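Local coordinates for protein dioxygenase (Pseudomonas brassicacearum, PDB 5V2D) that probably cleaves the central double bond of lignin-derived stilbenes with molecular oxygen, using an iron ion held by four histidines in a carotenoid-oxygenase-type beta-propeller, at residues H226-F230 with V282-A288; W271-Q277 with M298-Q302; V321-I326 with T342-C346. One frame throughout, in Å; residues are numbered along the deposited sequence.

Contact 1 of 3, residues H226-F230 with V282-A288; sequences HEIWF and VPRNGRA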
loop_
_atom_site.group_PDB
_atom_site.type_symbol
_atom_site.label_atom_id
_atom_site.label_comp_id
_atom_site.label_asym_id
_atom_site.label_seq_id
_atom_site.Cartn_x
_atom_site.Cartn_y
_atom_site.Cartn_z
ATOM N N HIS A 226 -21.129 5.380 11.261
ATOM C CA HIS A 226 -21.547 4.027 11.487
ATOM C C HIS A 226 -20.280 3.216 11.825
ATOM O O HIS A 226 -19.200 3.476 11.287
ATOM C CB HIS A 226 -22.214 3.439 10.218
ATOM C CG HIS A 226 -22.927 2.136 10.474
ATOM N ND1 HIS A 226 -23.811 1.925 11.523
ATOM C CD2 HIS A 226 -22.808 0.956 9.847
ATOM C CE1 HIS A 226 -24.202 0.668 11.522
ATOM N NE2 HIS A 226 -23.672 0.078 10.463
ATOM N N GLU A 227 -20.425 2.238 12.674
ATOM C CA GLU A 227 -19.398 1.285 12.965
ATOM C C GLU A 227 -20.014 -0.084 13.143
ATOM O O GLU A 227 -21.191 -0.203 13.487
ATOM C CB GLU A 227 -18.606 1.711 14.179
ATOM C CG GLU A 227 -19.378 1.809 15.491
ATOM C CD GLU A 227 -18.503 2.373 16.604
ATOM O OE1 GLU A 227 -19.055 3.141 17.357
ATOM O OE2 GLU A 227 -17.284 2.110 16.684
ATOM N N ILE A 228 -19.296 -1.138 12.784
ATOM C CA ILE A 228 -19.781 -2.500 12.920
ATOM C C ILE A 228 -18.645 -3.296 13.507
ATOM O O ILE A 228 -17.615 -3.537 12.816
ATOM C CB ILE A 228 -20.172 -3.134 11.560
ATOM C CG1 ILE A 228 -21.067 -2.235 10.719
ATOM C CG2 ILE A 228 -20.788 -4.526 11.770
ATOM C CD1 ILE A 228 -21.379 -2.823 9.355
ATOM N N TRP A 229 -18.796 -3.689 14.772
ATOM C CA TRP A 229 -17.803 -4.527 15.458
ATOM C C TRP A 229 -18.239 -5.971 15.359
ATOM O O TRP A 229 -19.392 -6.266 15.608
ATOM C CB TRP A 229 -17.732 -4.172 16.945
ATOM C CG TRP A 229 -17.127 -2.813 17.173
ATOM C CD1 TRP A 229 -17.731 -1.609 16.970
ATOM C CD2 TRP A 229 -15.797 -2.528 17.656
ATOM N NE1 TRP A 229 -16.874 -0.597 17.273
ATOM C CE2 TRP A 229 -15.691 -1.123 17.750
ATOM C CE3 TRP A 229 -14.725 -3.321 18.051
ATOM C CZ2 TRP A 229 -14.528 -0.479 18.159
ATOM C CZ3 TRP A 229 -13.575 -2.688 18.493
ATOM C CH2 TRP A 229 -13.476 -1.272 18.543
ATOM N N PHE A 230 -17.332 -6.871 15.011
ATOM C CA PHE A 230 -17.646 -8.290 15.017
ATOM C C PHE A 230 -16.364 -9.060 15.226
ATOM O O PHE A 230 -15.330 -8.437 15.513
ATOM C CB PHE A 230 -18.369 -8.675 13.729
ATOM C CG PHE A 230 -17.587 -8.462 12.431
ATOM C CD1 PHE A 230 -17.074 -9.548 11.748
ATOM C CD2 PHE A 230 -17.474 -7.188 11.870
ATOM C CE1 PHE A 230 -16.419 -9.394 10.512
ATOM C CE2 PHE A 230 -16.773 -6.994 10.685
ATOM C CZ PHE A 230 -16.256 -8.120 9.989
ATOM N N VAL A 282 -20.399 -8.070 4.733
ATOM C CA VAL A 282 -21.398 -7.510 5.578
ATOM C C VAL A 282 -22.045 -6.294 4.945
ATOM O O VAL A 282 -21.361 -5.523 4.277
ATOM C CB VAL A 282 -20.786 -7.177 6.955
ATOM C CG1 VAL A 282 -19.714 -6.103 6.910
ATOM C CG2 VAL A 282 -21.885 -6.779 7.909
ATOM N N PRO A 283 -23.340 -6.092 5.171
ATOM C CA PRO A 283 -23.912 -4.837 4.655
ATOM C C PRO A 283 -23.281 -3.628 5.261
ATOM O O PRO A 283 -22.981 -3.586 6.471
ATOM C CB PRO A 283 -25.448 -4.889 5.026
ATOM C CG PRO A 283 -25.710 -6.337 5.264
ATOM C CD PRO A 283 -24.393 -6.981 5.696
ATOM N N ARG A 284 -23.107 -2.625 4.409
ATOM C CA ARG A 284 -22.423 -1.435 4.755
ATOM C C ARG A 284 -23.099 -0.650 5.872
ATOM O O ARG A 284 -22.451 0.022 6.683
ATOM C CB ARG A 284 -22.337 -0.613 3.504
ATOM C CG ARG A 284 -21.324 0.483 3.599
ATOM C CD ARG A 284 -20.923 0.969 2.196
ATOM N NE ARG A 284 -20.715 2.422 2.290
ATOM C CZ ARG A 284 -20.519 3.226 1.286
ATOM N NH1 ARG A 284 -20.391 4.513 1.523
ATOM N NH2 ARG A 284 -20.484 2.764 0.031
ATOM N N ASN A 285 -24.414 -0.770 5.955
ATOM C CA ASN A 285 -25.183 -0.126 7.028
ATOM C C ASN A 285 -25.736 -1.164 8.011
ATOM O O ASN A 285 -26.691 -0.877 8.745
ATOM C CB ASN A 285 -26.348 0.698 6.382
ATOM C CG ASN A 285 -27.385 -0.187 5.669
ATOM O OD1 ASN A 285 -27.191 -1.402 5.413
ATOM N ND2 ASN A 285 -28.513 0.429 5.385
ATOM N N GLY A 286 -25.081 -2.298 8.085
ATOM C CA GLY A 286 -25.583 -3.438 8.841
ATOM C C GLY A 286 -25.007 -3.533 10.247
ATOM O O GLY A 286 -24.471 -2.549 10.824
ATOM N N ARG A 287 -25.153 -4.741 10.796
ATOM C CA ARG A 287 -24.765 -5.045 12.176
ATOM C C ARG A 287 -24.033 -6.390 12.160
ATOM O O ARG A 287 -24.047 -7.146 11.139
ATOM C CB ARG A 287 -26.033 -5.211 13.062
ATOM C CG ARG A 287 -27.153 -4.282 12.748
ATOM C CD ARG A 287 -28.491 -5.010 12.730
ATOM N NE ARG A 287 -28.951 -4.984 14.080
ATOM C CZ ARG A 287 -30.163 -5.406 14.467
ATOM N NH1 ARG A 287 -31.003 -5.925 13.563
ATOM N NH2 ARG A 287 -30.506 -5.278 15.759
ATOM N N ALA A 288 -23.428 -6.704 13.298
ATOM C CA ALA A 288 -22.643 -7.928 13.444
ATOM C C ALA A 288 -23.342 -9.180 13.012
ATOM O O ALA A 288 -22.776 -10.047 12.347
ATOM C CB ALA A 288 -22.119 -8.070 14.851
#
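His226 reaches across to the turn of 282-288 and makes the one hydrogen bond between the segments. Its NE2 donates to Gly286 O at 2.8 Å; the N-H points off line (141°), yet the oxygen lies almost in the imidazole plane and offers a lone pair in the plane of its carbonyl. With CG swung anti to the backbone N (chi1 -168°), the ring extends away from its own strand and presents an edge to the turn, its CD2 standing 3.3 Å from Arg284 O.

The turn is a type I beta turn from Pro283 to Gly286, closed by Gly286 N donating to Pro283 O (2.9 Å). It follows strand 276-283, whereas His226 sits on strand 224-231, the last strand of the preceding four-stranded antiparallel sheet; the contact therefore joins two successive blades of the propeller expected for this family.

Next along the strand, Ile228 packs on the turn, its CD1 3.4 Å from the carbonyl oxygen of Pro283 and 4.2 Å from Val282 CG2, while its CG2 branch lies beside the backbone between Arg287 and Ala288. Ala288 CB comes 4.0 Å from Phe230 CB, and the Phe230 ring meets Phe250 edge-to-face.

Arg284 adds charge to the joint: its NH1 forms salt bridges with Glu217, on the strand next to 224-231, and with Asp192.

Contact 2 of 3, residues W271-Q277 with M298-Q302; sequences WQPDLPQ and MDGFQ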
loop_
_atom_site.group_PDB
_atom_site.type_symbol
_atom_site.label_atom_id
_atom_site.label_comp_id
_atom_site.label_asym_id
_atom_site.label_seq_id
_atom_site.Cartn_x
_atom_site.Cartn_y
_atom_site.Cartn_z
ATOM N N TRP A 271 2.603 -17.785 8.230
ATOM C CA TRP A 271 1.801 -18.397 7.148
ATOM C C TRP A 271 1.308 -19.778 7.527
ATOM O O TRP A 271 2.064 -20.540 8.107
ATOM C CB TRP A 271 2.651 -18.496 5.914
ATOM C CG TRP A 271 1.940 -19.044 4.726
ATOM C CD1 TRP A 271 2.073 -20.293 4.195
ATOM C CD2 TRP A 271 1.043 -18.345 3.911
ATOM N NE1 TRP A 271 1.287 -20.415 3.120
ATOM C CE2 TRP A 271 0.640 -19.230 2.901
ATOM C CE3 TRP A 271 0.543 -17.014 3.915
ATOM C CZ2 TRP A 271 -0.249 -18.854 1.886
ATOM C CZ3 TRP A 271 -0.358 -16.659 2.898
ATOM C CH2 TRP A 271 -0.746 -17.574 1.923
ATOM N N GLN A 272 0.039 -20.035 7.229
ATOM C CA GLN A 272 -0.652 -21.305 7.480
ATOM C C GLN A 272 -1.040 -21.839 6.101
ATOM O O GLN A 272 -1.903 -21.309 5.462
ATOM C CB GLN A 272 -1.866 -21.098 8.328
ATOM C CG GLN A 272 -1.604 -20.347 9.640
ATOM C CD GLN A 272 -0.519 -20.991 10.497
ATOM O OE1 GLN A 272 -0.542 -22.139 10.619
ATOM N NE2 GLN A 272 0.430 -20.244 11.026
ATOM N N PRO A 273 -0.316 -22.846 5.591
ATOM C CA PRO A 273 -0.573 -23.322 4.232
ATOM C C PRO A 273 -1.846 -24.176 4.032
ATOM O O PRO A 273 -2.207 -24.486 2.940
ATOM C CB PRO A 273 0.670 -24.182 3.938
ATOM C CG PRO A 273 1.033 -24.731 5.277
ATOM C CD PRO A 273 0.821 -23.563 6.203
ATOM N N ASP A 274 -2.542 -24.494 5.096
ATOM C CA ASP A 274 -3.702 -25.389 5.068
ATOM C C ASP A 274 -4.913 -24.666 5.656
ATOM O O ASP A 274 -5.774 -25.263 6.254
ATOM C CB ASP A 274 -3.363 -26.639 5.922
ATOM C CG ASP A 274 -2.934 -26.284 7.332
ATOM O OD1 ASP A 274 -2.626 -25.054 7.668
ATOM O OD2 ASP A 274 -2.902 -27.251 8.119
ATOM N N LEU A 275 -4.956 -23.352 5.521
ATOM C CA LEU A 275 -6.043 -22.510 6.045
ATOM C C LEU A 275 -6.695 -21.829 4.845
ATOM O O LEU A 275 -6.026 -21.123 4.103
ATOM C CB LEU A 275 -5.492 -21.387 6.875
ATOM C CG LEU A 275 -5.921 -21.072 8.266
ATOM C CD1 LEU A 275 -5.604 -19.594 8.510
ATOM C CD2 LEU A 275 -7.327 -21.460 8.646
ATOM N N PRO A 276 -7.978 -22.033 4.655
ATOM C CA PRO A 276 -8.645 -21.342 3.543
ATOM C C PRO A 276 -8.523 -19.788 3.636
ATOM O O PRO A 276 -8.566 -19.205 4.711
ATOM C CB PRO A 276 -10.087 -21.800 3.675
ATOM C CG PRO A 276 -10.051 -23.114 4.415
ATOM C CD PRO A 276 -8.873 -23.003 5.346
ATOM N N GLN A 277 -8.341 -19.173 2.488
ATOM C CA GLN A 277 -8.608 -17.747 2.332
ATOM C C GLN A 277 -10.020 -17.559 2.851
ATOM O O GLN A 277 -10.915 -18.352 2.545
ATOM C CB GLN A 277 -8.460 -17.348 0.866
ATOM C CG GLN A 277 -7.011 -17.279 0.402
ATOM C CD GLN A 277 -6.918 -17.079 -1.084
ATOM O OE1 GLN A 277 -6.833 -15.961 -1.558
ATOM N NE2 GLN A 277 -7.017 -18.147 -1.831
ATOM N N MET A 298 -6.992 -22.903 -0.151
ATOM C CA MET A 298 -5.872 -22.873 0.760
ATOM C C MET A 298 -4.611 -22.534 0.012
ATOM O O MET A 298 -4.539 -22.639 -1.204
ATOM C CB MET A 298 -5.681 -24.226 1.438
ATOM C CG MET A 298 -6.911 -24.680 2.212
ATOM S SD MET A 298 -6.684 -26.311 3.005
ATOM C CE MET A 298 -5.716 -27.278 1.820
ATOM N N ASP A 299 -3.624 -22.093 0.782
ATOM C CA ASP A 299 -2.278 -21.805 0.279
ATOM C C ASP A 299 -2.258 -20.777 -0.868
ATOM O O ASP A 299 -1.511 -20.888 -1.845
ATOM C CB ASP A 299 -1.528 -23.096 -0.116
ATOM C CG ASP A 299 -0.028 -22.942 -0.033
ATOM O OD1 ASP A 299 0.515 -22.024 0.678
ATOM O OD2 ASP A 299 0.626 -23.741 -0.721
ATOM N N GLY A 300 -3.116 -19.774 -0.710
ATOM C CA GLY A 300 -3.212 -18.664 -1.603
ATOM C C GLY A 300 -3.364 -17.395 -0.778
ATOM O O GLY A 300 -3.775 -17.465 0.361
ATOM N N PHE A 301 -3.082 -16.256 -1.366
ATOM C CA PHE A 301 -3.303 -15.029 -0.642
ATOM C C PHE A 301 -3.785 -13.850 -1.502
ATOM O O PHE A 301 -3.449 -13.637 -2.689
ATOM C CB PHE A 301 -2.176 -14.658 0.325
ATOM C CG PHE A 301 -1.120 -13.841 -0.293
ATOM C CD1 PHE A 301 -0.075 -14.412 -0.915
ATOM C CD2 PHE A 301 -1.300 -12.455 -0.308
ATOM C CE1 PHE A 301 0.894 -13.609 -1.529
ATOM C CE2 PHE A 301 -0.434 -11.673 -0.947
ATOM C CZ PHE A 301 0.702 -12.230 -1.565
ATOM N N GLN A 302 -4.662 -13.143 -0.846
ATOM C CA GLN A 302 -5.416 -12.046 -1.451
ATOM C C GLN A 302 -4.489 -10.824 -1.572
ATOM O O GLN A 302 -3.949 -10.350 -0.539
ATOM C CB GLN A 302 -6.589 -11.680 -0.564
ATOM C CG GLN A 302 -7.553 -12.846 -0.281
ATOM C CD GLN A 302 -7.300 -13.543 1.049
ATOM O OE1 GLN A 302 -6.153 -13.851 1.373
ATOM N NE2 GLN A 302 -8.357 -13.823 1.785
HETATM O O HOH W 1 -3.527 -21.377 3.441
#
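The indole of Trp271 points its nitrogen edge at Asp299, whose side chain stands roughly perpendicular to that of the tryptophan. Trp271 NE1 donates to Asp299 OD1 at 3.0 Å, with the oxygen close to the indole plane but the N-H bent to 145°; ring and carboxylate planes are 52° apart. Setting CG anti to the backbone N (chi1 -177°) carries the six-membered ring on toward Phe301, whose CB lies 3.6 Å from Trp271 CH2 at the ring edge.

Gln277 and Gln302 run antiparallel alongside one another, their amide planes nearly perpendicular. Gln277 OE1, buried without a hydrogen-bonding partner, sits 3.4 Å from Gln302 CG; the two amide nitrogens instead donate to Pro297 O and Leu252 O, respectively. Met298 lies beside Pro276, with Met298 CG 4.1 Å from Pro276 CD, and bends SD over toward Asp274 O.

A water ties the backbones together, accepting from Asp299 N (2.8 Å) and donating to Gln272 O and Leu275 O within the type I turn 272-275. The contact thus joins the end of strand 269-271 and the turn leading into strand 276-283 to the passage from strand 292-298 into strand 301-311, where one four-stranded sheet gives way to the next.

Contact 3 of 3, residues V321-I326 with T342-C346; sequences VTGGNI and TLAAC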
loop_
_atom_site.group_PDB
_atom_site.type_symbol
_atom_site.label_atom_id
_atom_site.label_comp_id
_atom_site.label_asym_id
_atom_site.label_seq_id
_atom_site.Cartn_x
_atom_site.Cartn_y
_atom_site.Cartn_z
ATOM N N VAL A 321 -4.332 -12.428 -6.866
ATOM C CA VAL A 321 -4.314 -13.556 -5.975
ATOM C C VAL A 321 -3.043 -14.360 -6.302
ATOM O O VAL A 321 -2.757 -14.620 -7.509
ATOM C CB VAL A 321 -5.540 -14.402 -6.144
ATOM C CG1 VAL A 321 -5.508 -15.605 -5.165
ATOM C CG2 VAL A 321 -6.804 -13.606 -5.848
ATOM N N THR A 322 -2.269 -14.687 -5.276
ATOM C CA THR A 322 -1.019 -15.392 -5.484
ATOM C C THR A 322 -1.127 -16.760 -4.850
ATOM O O THR A 322 -1.623 -16.899 -3.736
ATOM C CB THR A 322 0.137 -14.638 -4.832
ATOM O OG1 THR A 322 0.171 -13.361 -5.420
ATOM C CG2 THR A 322 1.491 -15.337 -5.039
ATOM N N GLY A 323 -0.649 -17.776 -5.555
ATOM C CA GLY A 323 -0.791 -19.159 -5.048
ATOM C C GLY A 323 0.323 -19.619 -4.111
ATOM O O GLY A 323 0.845 -20.694 -4.309
ATOM N N GLY A 324 0.630 -18.859 -3.053
ATOM C CA GLY A 324 1.529 -19.295 -1.977
ATOM C C GLY A 324 2.056 -18.106 -1.204
ATOM O O GLY A 324 1.706 -16.969 -1.524
ATOM N N ASN A 325 2.897 -18.370 -0.197
ATOM C CA ASN A 325 3.396 -17.335 0.678
ATOM C C ASN A 325 4.503 -16.502 -0.003
ATOM O O ASN A 325 5.614 -16.992 -0.206
ATOM C CB ASN A 325 3.960 -17.903 1.973
ATOM C CG ASN A 325 4.342 -16.833 2.950
ATOM O OD1 ASN A 325 3.872 -15.718 2.825
ATOM N ND2 ASN A 325 5.214 -17.159 3.914
ATOM N N ILE A 326 4.194 -15.242 -0.288
ATOM C CA ILE A 326 5.210 -14.289 -0.809
ATOM C C ILE A 326 5.976 -13.529 0.309
ATOM O O ILE A 326 6.941 -12.822 0.046
ATOM C CB ILE A 326 4.517 -13.281 -1.746
ATOM C CG1 ILE A 326 5.543 -12.680 -2.738
ATOM C CG2 ILE A 326 3.764 -12.222 -0.939
ATOM C CD1 ILE A 326 4.937 -12.068 -4.032
ATOM N N THR A 342 8.428 -19.322 -8.498
ATOM C CA THR A 342 7.488 -20.465 -8.511
ATOM C C THR A 342 5.990 -20.138 -8.502
ATOM O O THR A 342 5.184 -20.957 -8.885
ATOM C CB THR A 342 7.569 -21.098 -7.079
ATOM O OG1 THR A 342 8.891 -21.531 -6.811
ATOM C CG2 THR A 342 6.601 -22.259 -6.755
ATOM N N LEU A 343 5.613 -19.019 -7.884
ATOM C CA LEU A 343 4.202 -18.787 -7.492
ATOM C C LEU A 343 3.344 -18.263 -8.642
ATOM O O LEU A 343 3.628 -17.251 -9.186
ATOM C CB LEU A 343 4.133 -17.800 -6.332
ATOM C CG LEU A 343 4.837 -18.287 -5.060
ATOM C CD1 LEU A 343 4.831 -17.265 -3.918
ATOM C CD2 LEU A 343 4.334 -19.692 -4.628
ATOM N N ALA A 344 2.252 -18.944 -8.951
ATOM C CA ALA A 344 1.287 -18.458 -9.900
ATOM C C ALA A 344 0.561 -17.227 -9.258
ATOM O O ALA A 344 0.186 -17.251 -8.094
ATOM C CB ALA A 344 0.289 -19.548 -10.218
ATOM N N ALA A 345 0.417 -16.159 -10.019
ATOM C CA ALA A 345 -0.307 -14.969 -9.606
ATOM C C ALA A 345 -0.964 -14.383 -10.876
ATOM O O ALA A 345 -0.402 -14.409 -11.959
ATOM C CB ALA A 345 0.636 -13.961 -8.959
ATOM N N CYS A 346 -2.143 -13.841 -10.715
ATOM C CA CYS A 346 -2.784 -13.055 -11.747
ATOM C C CYS A 346 -3.910 -12.232 -11.086
ATOM O O CYS A 346 -4.227 -12.459 -9.918
ATOM C CB CYS A 346 -3.333 -14.041 -12.867
ATOM S SG CYS A 346 -4.693 -15.070 -12.242
#
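Gly323 sits at the centre of an inverse gamma turn, and its N still makes the shortest bond across the contact, 2.7 Å to Ala344 O. That N-H is nearly straight (165°). Beyond this point the 321-326 chain leaves the ladder.

Within the ladder, Val321 and Cys346 form an antiparallel hydrogen-bonded pair: Val321 N donates to Cys346 O at 3.1 Å, whereas the return bond from Cys346 N to Val321 O is weak. Next to it, Thr322 and Ala345 make a non-hydrogen-bonded pair, with Thr322 OG1 3.6 Å from Ala345 CB. Ala345 CA also makes a CA-H...O contact with Val321 O.

Leu343 supplies the main apolar side chain where the strands part. Its CB meets Thr322 CG2 at 3.8 Å, the threonine methyl lying across the leucine chain, and its forked end lies against main chain: CD2 is 3.6 Å from Gly323 O, CD1 3.8 Å from Asn325 O. Gly324, without a side chain, lets CD2 settle 3.9 Å from its CA. Asn325 O is buried here and has no partner.

Strands 314-322 and 345-353, joined by a long loop, are the middle pair of a four-stranded antiparallel meander (301-311, 314-322, 345-353, 364-365), as in a blade of the propeller expected for this family.

Overall arrangement
All three contacts are partly buried and lie well off the chain's centre, contact 1 farthest out and contact 3 closest in. Contacts 1 and 2 share strand 276-283, at its two ends, but their nearest atoms remain about 13 Å apart. Contacts 2 and 3 touch: Phe301 N lies 2.9 Å from Thr322 O, a probable hydrogen bond between neighbouring strands, and Phe301 also packs on Ile326. Neither reaches the iron, the side chains of Phe301 and Ile326 being about 10 and 11 Å from it. Contact 1 joins two sheets through a histidine bond; contact 2 ties the passage between sheets with an indole-carboxylate bond and a water; contact 3 relies on backbone pairing inside one sheet.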